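Local coordinates for rhodopsin (Rubrobacter xylanophilus, PDB 6KFQ), which binds retinal as its chromophore in a seven-helix membrane bundle and probably works as a light-driven proton pump, at residues 167-181 and 201-215. Residues are numbered along the deposited sequence; the frame is centred on the assembly and turned at random. Where two conformers were deposited one is given.
Sequences LAVLTIVLWICYPIV and FMVLDLLAKVGFGLL. With RET (retinal), chain R; MPG ([(Z)-octadec-9-enyl] (2R)-2,3-bis(oxidanyl)propanoate), chain F; MPG ([(Z)-octadec-9-enyl] (2R)-2,3-bis(oxidanyl)propanoate), chain J; MPG ([(Z)-octadec-9-enyl] (2R)-2,3-bis(oxidanyl)propanoate), chain K.
Tyr178 and Leu204 interlock as reciprocal knobs into holes where segments 167-181 and 201-215 of the seven-helix microbial-rhodopsin bundle run antiparallel, their axes 10.0 Å apart at closest approach and crossing at -163°. The tight part lies beside the retinal. There the Tyr178 ring is sandwiched: Leu204 CD1 stands 4.1 Å from its centroid, 10° off the normal, while the polyene covers the opposite face, C11 over the ring centre. At the ring's edge, Tyr178 OH donates to the anti lone pair of Asp205 OD1 (2.6 Å); Tyr49 binds the other carboxylate oxygen. A phenylalanine in place of Tyr178 would probably leave Asp205 OD1 without this donor, the carboxylate then relying on Tyr49 and the long salt bridge from Lys209 NZ, itself bonded covalently to retinal C15. Val181 CG1 makes a CH-pi contact over the Phe201 face, 3.6 Å from its centroid. The lipid-facing side is looser: Leu170 CD2 comes no nearer than 4.1 Å to Leu215 CD1, and lipid tails lie against Leu170, Gly211 and Leu215. Further along, chi1 of -178° swings the Phe212 ring across toward 167-181, its face 4.3 Å (centroid) from Leu167 CD2. Between the helices a water accepts from Trp175 NE1 and donates to Thr171 OG1 and, at 2.9 Å, to Ala208 O.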
# COMPACT_ATOMS: atom_id res chain seq x y z
N LEU A 167 9.86 -7.59 4.45
CA LEU A 167 8.70 -6.81 4.04
C LEU A 167 9.01 -5.32 4.01
O LEU A 167 8.48 -4.58 3.17
CB LEU A 167 7.53 -7.09 4.97
CG LEU A 167 6.98 -8.52 4.92
CD1 LEU A 167 5.82 -8.64 5.89
CD2 LEU A 167 6.56 -8.90 3.51
N ALA A 168 9.83 -4.85 4.94
CA ALA A 168 10.11 -3.42 5.00
C ALA A 168 10.95 -2.97 3.81
O ALA A 168 10.70 -1.91 3.24
CB ALA A 168 10.81 -3.07 6.32
N VAL A 169 11.95 -3.77 3.42
CA VAL A 169 12.73 -3.44 2.23
C VAL A 169 11.86 -3.52 1.00
O VAL A 169 11.91 -2.65 0.13
CB VAL A 169 13.95 -4.38 2.12
CG1 VAL A 169 14.66 -4.16 0.81
CG2 VAL A 169 14.91 -4.12 3.26
N LEU A 170 11.03 -4.57 0.90
CA LEU A 170 10.10 -4.67 -0.22
C LEU A 170 9.20 -3.45 -0.30
O LEU A 170 8.96 -2.90 -1.39
CB LEU A 170 9.25 -5.93 -0.07
CG LEU A 170 8.16 -6.09 -1.12
CD1 LEU A 170 8.78 -6.31 -2.50
CD2 LEU A 170 7.24 -7.25 -0.78
N THR A 171 8.66 -3.03 0.84
CA THR A 171 7.81 -1.85 0.90
C THR A 171 8.56 -0.61 0.44
O THR A 171 8.07 0.14 -0.41
CB THR A 171 7.29 -1.70 2.33
OG1 THR A 171 6.37 -2.79 2.62
CG2 THR A 171 6.59 -0.38 2.56
N ILE A 172 9.75 -0.36 0.99
CA ILE A 172 10.47 0.86 0.64
C ILE A 172 10.76 0.90 -0.86
O ILE A 172 10.54 1.92 -1.53
CB ILE A 172 11.75 0.98 1.48
CG1 ILE A 172 11.41 1.18 2.96
CG2 ILE A 172 12.62 2.14 1.00
CD1 ILE A 172 12.63 1.08 3.84
N VAL A 173 11.23 -0.22 -1.42
CA VAL A 173 11.56 -0.26 -2.85
C VAL A 173 10.32 0.00 -3.69
O VAL A 173 10.34 0.83 -4.61
CB VAL A 173 12.21 -1.60 -3.21
CG1 VAL A 173 12.34 -1.72 -4.71
CG2 VAL A 173 13.59 -1.71 -2.54
N LEU A 174 9.23 -0.71 -3.41
CA LEU A 174 8.04 -0.59 -4.24
C LEU A 174 7.38 0.77 -4.06
O LEU A 174 6.95 1.38 -5.04
CB LEU A 174 7.05 -1.72 -3.92
CG LEU A 174 7.46 -3.14 -4.34
CD1 LEU A 174 6.38 -4.11 -3.91
CD2 LEU A 174 7.68 -3.24 -5.84
N TRP A 175 7.29 1.26 -2.82
CA TRP A 175 6.56 2.51 -2.62
C TRP A 175 7.26 3.68 -3.28
O TRP A 175 6.61 4.61 -3.74
CB TRP A 175 6.36 2.79 -1.13
CG TRP A 175 5.35 1.89 -0.44
CD1 TRP A 175 5.08 0.58 -0.72
CD2 TRP A 175 4.48 2.26 0.64
NE1 TRP A 175 4.09 0.10 0.12
CE2 TRP A 175 3.72 1.11 0.98
CE3 TRP A 175 4.27 3.44 1.37
CZ2 TRP A 175 2.77 1.11 2.00
CZ3 TRP A 175 3.33 3.44 2.38
CH2 TRP A 175 2.58 2.29 2.69
N ILE A 176 8.60 3.66 -3.32
CA ILE A 176 9.33 4.70 -4.02
C ILE A 176 8.96 4.73 -5.50
O ILE A 176 8.97 5.80 -6.13
CB ILE A 176 10.83 4.50 -3.78
CG1 ILE A 176 11.18 4.92 -2.35
CG2 ILE A 176 11.66 5.28 -4.79
CD1 ILE A 176 12.57 4.55 -1.95
N CYS A 177 8.57 3.59 -6.07
CA CYS A 177 8.22 3.59 -7.49
C CYS A 177 6.93 4.36 -7.77
O CYS A 177 6.74 4.84 -8.90
CB CYS A 177 8.08 2.15 -8.00
SG CYS A 177 9.65 1.25 -7.98
N TYR A 178 6.02 4.48 -6.80
CA TYR A 178 4.71 5.06 -7.09
C TYR A 178 4.81 6.52 -7.50
O TYR A 178 4.20 6.89 -8.52
CB TYR A 178 3.76 4.90 -5.90
CG TYR A 178 3.15 3.53 -5.78
CD1 TYR A 178 3.87 2.49 -5.21
CD2 TYR A 178 1.84 3.28 -6.21
CE1 TYR A 178 3.31 1.22 -5.08
CE2 TYR A 178 1.28 2.02 -6.08
CZ TYR A 178 2.01 1.00 -5.52
OH TYR A 178 1.46 -0.26 -5.39
N PRO A 179 5.51 7.40 -6.78
CA PRO A 179 5.66 8.78 -7.28
C PRO A 179 6.37 8.86 -8.61
O PRO A 179 6.09 9.78 -9.39
CB PRO A 179 6.46 9.48 -6.16
CG PRO A 179 7.12 8.38 -5.39
CD PRO A 179 6.09 7.25 -5.42
N ILE A 180 7.27 7.92 -8.91
CA ILE A 180 7.92 7.91 -10.22
C ILE A 180 6.90 7.61 -11.31
O ILE A 180 6.86 8.29 -12.34
CB ILE A 180 9.08 6.89 -10.23
CG1 ILE A 180 10.13 7.28 -9.19
CG2 ILE A 180 9.68 6.76 -11.64
CD1 ILE A 180 11.29 6.31 -9.10
N VAL A 181 6.07 6.59 -11.10
CA VAL A 181 5.02 6.29 -12.08
C VAL A 181 4.10 7.49 -12.25
O VAL A 181 3.77 7.89 -13.37
CB VAL A 181 4.24 5.04 -11.65
CG1 VAL A 181 3.04 4.85 -12.57
CG2 VAL A 181 5.14 3.81 -11.66
N PHE A 201 1.15 0.75 -12.23
CA PHE A 201 0.51 0.71 -10.92
C PHE A 201 -0.05 -0.67 -10.62
O PHE A 201 -0.05 -1.11 -9.46
CB PHE A 201 -0.61 1.76 -10.81
CG PHE A 201 -0.14 3.17 -10.57
CD1 PHE A 201 0.84 3.45 -9.62
CD2 PHE A 201 -0.72 4.22 -11.27
CE1 PHE A 201 1.24 4.76 -9.39
CE2 PHE A 201 -0.31 5.53 -11.05
CZ PHE A 201 0.67 5.80 -10.11
N MET A 202 -0.54 -1.38 -11.65
CA MET A 202 -1.07 -2.72 -11.42
C MET A 202 0.02 -3.67 -10.96
O MET A 202 -0.19 -4.44 -10.02
CB MET A 202 -1.75 -3.24 -12.69
CG MET A 202 -2.28 -4.68 -12.56
SD MET A 202 -1.03 -5.91 -13.02
CE MET A 202 -0.85 -5.59 -14.77
N VAL A 203 1.20 -3.62 -11.59
CA VAL A 203 2.29 -4.50 -11.17
C VAL A 203 2.72 -4.14 -9.76
O VAL A 203 2.87 -5.02 -8.89
CB VAL A 203 3.47 -4.41 -12.15
CG1 VAL A 203 4.64 -5.23 -11.64
CG2 VAL A 203 3.06 -4.88 -13.54
N LEU A 204 2.92 -2.84 -9.49
CA LEU A 204 3.28 -2.41 -8.15
C LEU A 204 2.23 -2.85 -7.13
O LEU A 204 2.57 -3.38 -6.07
CB LEU A 204 3.44 -0.88 -8.12
CG LEU A 204 4.64 -0.37 -8.92
CD1 LEU A 204 4.62 1.18 -8.99
CD2 LEU A 204 5.92 -0.84 -8.24
N ASP A 205 0.95 -2.60 -7.42
CA ASP A 205 -0.10 -2.96 -6.47
C ASP A 205 -0.07 -4.45 -6.14
O ASP A 205 -0.19 -4.83 -4.97
CB ASP A 205 -1.48 -2.60 -7.02
CG ASP A 205 -1.77 -1.11 -6.96
OD1 ASP A 205 -1.01 -0.36 -6.30
OD2 ASP A 205 -2.77 -0.70 -7.59
N LEU A 206 0.07 -5.30 -7.15
CA LEU A 206 0.04 -6.73 -6.89
C LEU A 206 1.24 -7.16 -6.05
O LEU A 206 1.10 -7.98 -5.13
CB LEU A 206 -0.01 -7.50 -8.21
CG LEU A 206 -1.37 -7.43 -8.90
CD1 LEU A 206 -1.27 -7.94 -10.32
CD2 LEU A 206 -2.41 -8.23 -8.12
N LEU A 207 2.41 -6.61 -6.34
CA LEU A 207 3.59 -6.93 -5.54
C LEU A 207 3.47 -6.38 -4.13
O LEU A 207 3.74 -7.08 -3.15
CB LEU A 207 4.85 -6.39 -6.23
CG LEU A 207 5.17 -6.99 -7.60
CD1 LEU A 207 6.41 -6.30 -8.18
CD2 LEU A 207 5.39 -8.52 -7.49
N ALA A 208 3.07 -5.11 -4.01
CA ALA A 208 3.02 -4.45 -2.71
C ALA A 208 1.90 -4.96 -1.81
O ALA A 208 1.94 -4.68 -0.60
CB ALA A 208 2.88 -2.93 -2.92
N LYS A 209 0.93 -5.70 -2.36
CA LYS A 209 -0.19 -6.22 -1.59
C LYS A 209 -0.25 -7.74 -1.60
O LYS A 209 -0.23 -8.35 -0.52
CB LYS A 209 -1.52 -5.64 -2.10
CG LYS A 209 -1.67 -4.12 -1.88
CD LYS A 209 -3.04 -3.58 -2.32
CE LYS A 209 -3.20 -2.11 -1.92
NZ LYS A 209 -2.54 -1.18 -2.88
N VAL A 210 -0.32 -8.37 -2.77
CA VAL A 210 -0.35 -9.82 -2.81
C VAL A 210 1.02 -10.40 -2.54
O VAL A 210 1.15 -11.38 -1.79
CB VAL A 210 -0.92 -10.31 -4.15
CG1 VAL A 210 -0.85 -11.85 -4.22
CG2 VAL A 210 -2.35 -9.85 -4.32
N GLY A 211 2.07 -9.82 -3.12
CA GLY A 211 3.42 -10.29 -2.82
C GLY A 211 3.76 -10.09 -1.36
O GLY A 211 4.21 -11.02 -0.68
N PHE A 212 3.57 -8.87 -0.86
CA PHE A 212 3.69 -8.58 0.57
C PHE A 212 2.92 -9.58 1.41
O PHE A 212 3.48 -10.23 2.30
CB PHE A 212 3.21 -7.13 0.79
CG PHE A 212 3.31 -6.62 2.21
CD1 PHE A 212 2.35 -6.94 3.15
CD2 PHE A 212 4.31 -5.71 2.56
CE1 PHE A 212 2.41 -6.43 4.44
CE2 PHE A 212 4.37 -5.18 3.85
CZ PHE A 212 3.43 -5.54 4.79
N GLY A 213 1.62 -9.76 1.11
CA GLY A 213 0.79 -10.60 1.96
C GLY A 213 1.17 -12.07 1.91
O GLY A 213 1.09 -12.76 2.93
N LEU A 214 1.58 -12.56 0.74
CA LEU A 214 2.07 -13.93 0.65
C LEU A 214 3.28 -14.15 1.54
O LEU A 214 3.36 -15.15 2.27
CB LEU A 214 2.42 -14.26 -0.80
CG LEU A 214 1.26 -14.71 -1.69
CD1 LEU A 214 1.69 -14.74 -3.15
CD2 LEU A 214 0.79 -16.10 -1.24
N LEU A 215 4.24 -13.22 1.49
CA LEU A 215 5.43 -13.33 2.32
C LEU A 215 5.09 -13.24 3.80
O LEU A 215 5.62 -14.01 4.62
CB LEU A 215 6.43 -12.23 1.94
CG LEU A 215 7.04 -12.37 0.55
CD1 LEU A 215 7.87 -11.15 0.20
CD2 LEU A 215 7.86 -13.66 0.44
C1 RET R . 1.71 9.63 -4.93
C2 RET R . 1.82 10.96 -5.69
C3 RET R . 2.37 12.11 -4.87
C4 RET R . 3.72 11.77 -4.28
C5 RET R . 3.81 10.36 -3.72
C6 RET R . 2.86 9.43 -3.93
C7 RET R . 3.03 8.10 -3.36
C8 RET R . 2.17 7.04 -3.32
C9 RET R . 2.37 5.73 -2.75
C10 RET R . 1.45 4.78 -3.00
C11 RET R . 1.44 3.42 -2.54
C12 RET R . 0.44 2.60 -2.84
C13 RET R . 0.28 1.23 -2.44
C14 RET R . -0.88 0.59 -2.76
C15 RET R . -1.26 -0.75 -2.42
C16 RET R . 0.35 9.63 -4.20
C17 RET R . 1.68 8.55 -6.03
C18 RET R . 4.96 10.20 -2.76
C19 RET R . 3.60 5.47 -1.93
C20 RET R . 1.39 0.58 -1.66
C4 MPG F . 17.52 0.31 7.02
C5 MPG F . 17.40 -0.51 5.76
C6 MPG F . 16.96 0.28 4.55
C7 MPG F . 16.77 -0.54 3.28
C8 MPG F . 16.48 0.28 2.07
C9 MPG F . 16.24 -0.52 0.82
C10 MPG F . 16.12 0.01 -0.37
C11 MPG F . 16.24 1.48 -0.62
C12 MPG F . 16.35 1.85 -2.07
C13 MPG F . 15.07 1.72 -2.88
C14 MPG F . 15.25 2.09 -4.33
C15 MPG F . 13.99 2.16 -5.16
C16 MPG F . 14.24 2.53 -6.60
C17 MPG F . 13.04 2.79 -7.46
C18 MPG F . 13.39 3.21 -8.87
C14 MPG J . 12.70 -8.43 -1.39
C15 MPG J . 13.45 -7.12 -1.45
C16 MPG J . 12.79 -6.06 -2.30
C17 MPG J . 12.62 -6.44 -3.75
C18 MPG J . 12.04 -5.33 -4.61
C15 MPG K . 6.41 -12.29 -3.34
C16 MPG K . 7.43 -11.63 -4.23
C17 MPG K . 7.48 -10.13 -4.14
C18 MPG K . 8.48 -9.51 -5.08
O HOH W 1 3.88 -2.85 0.54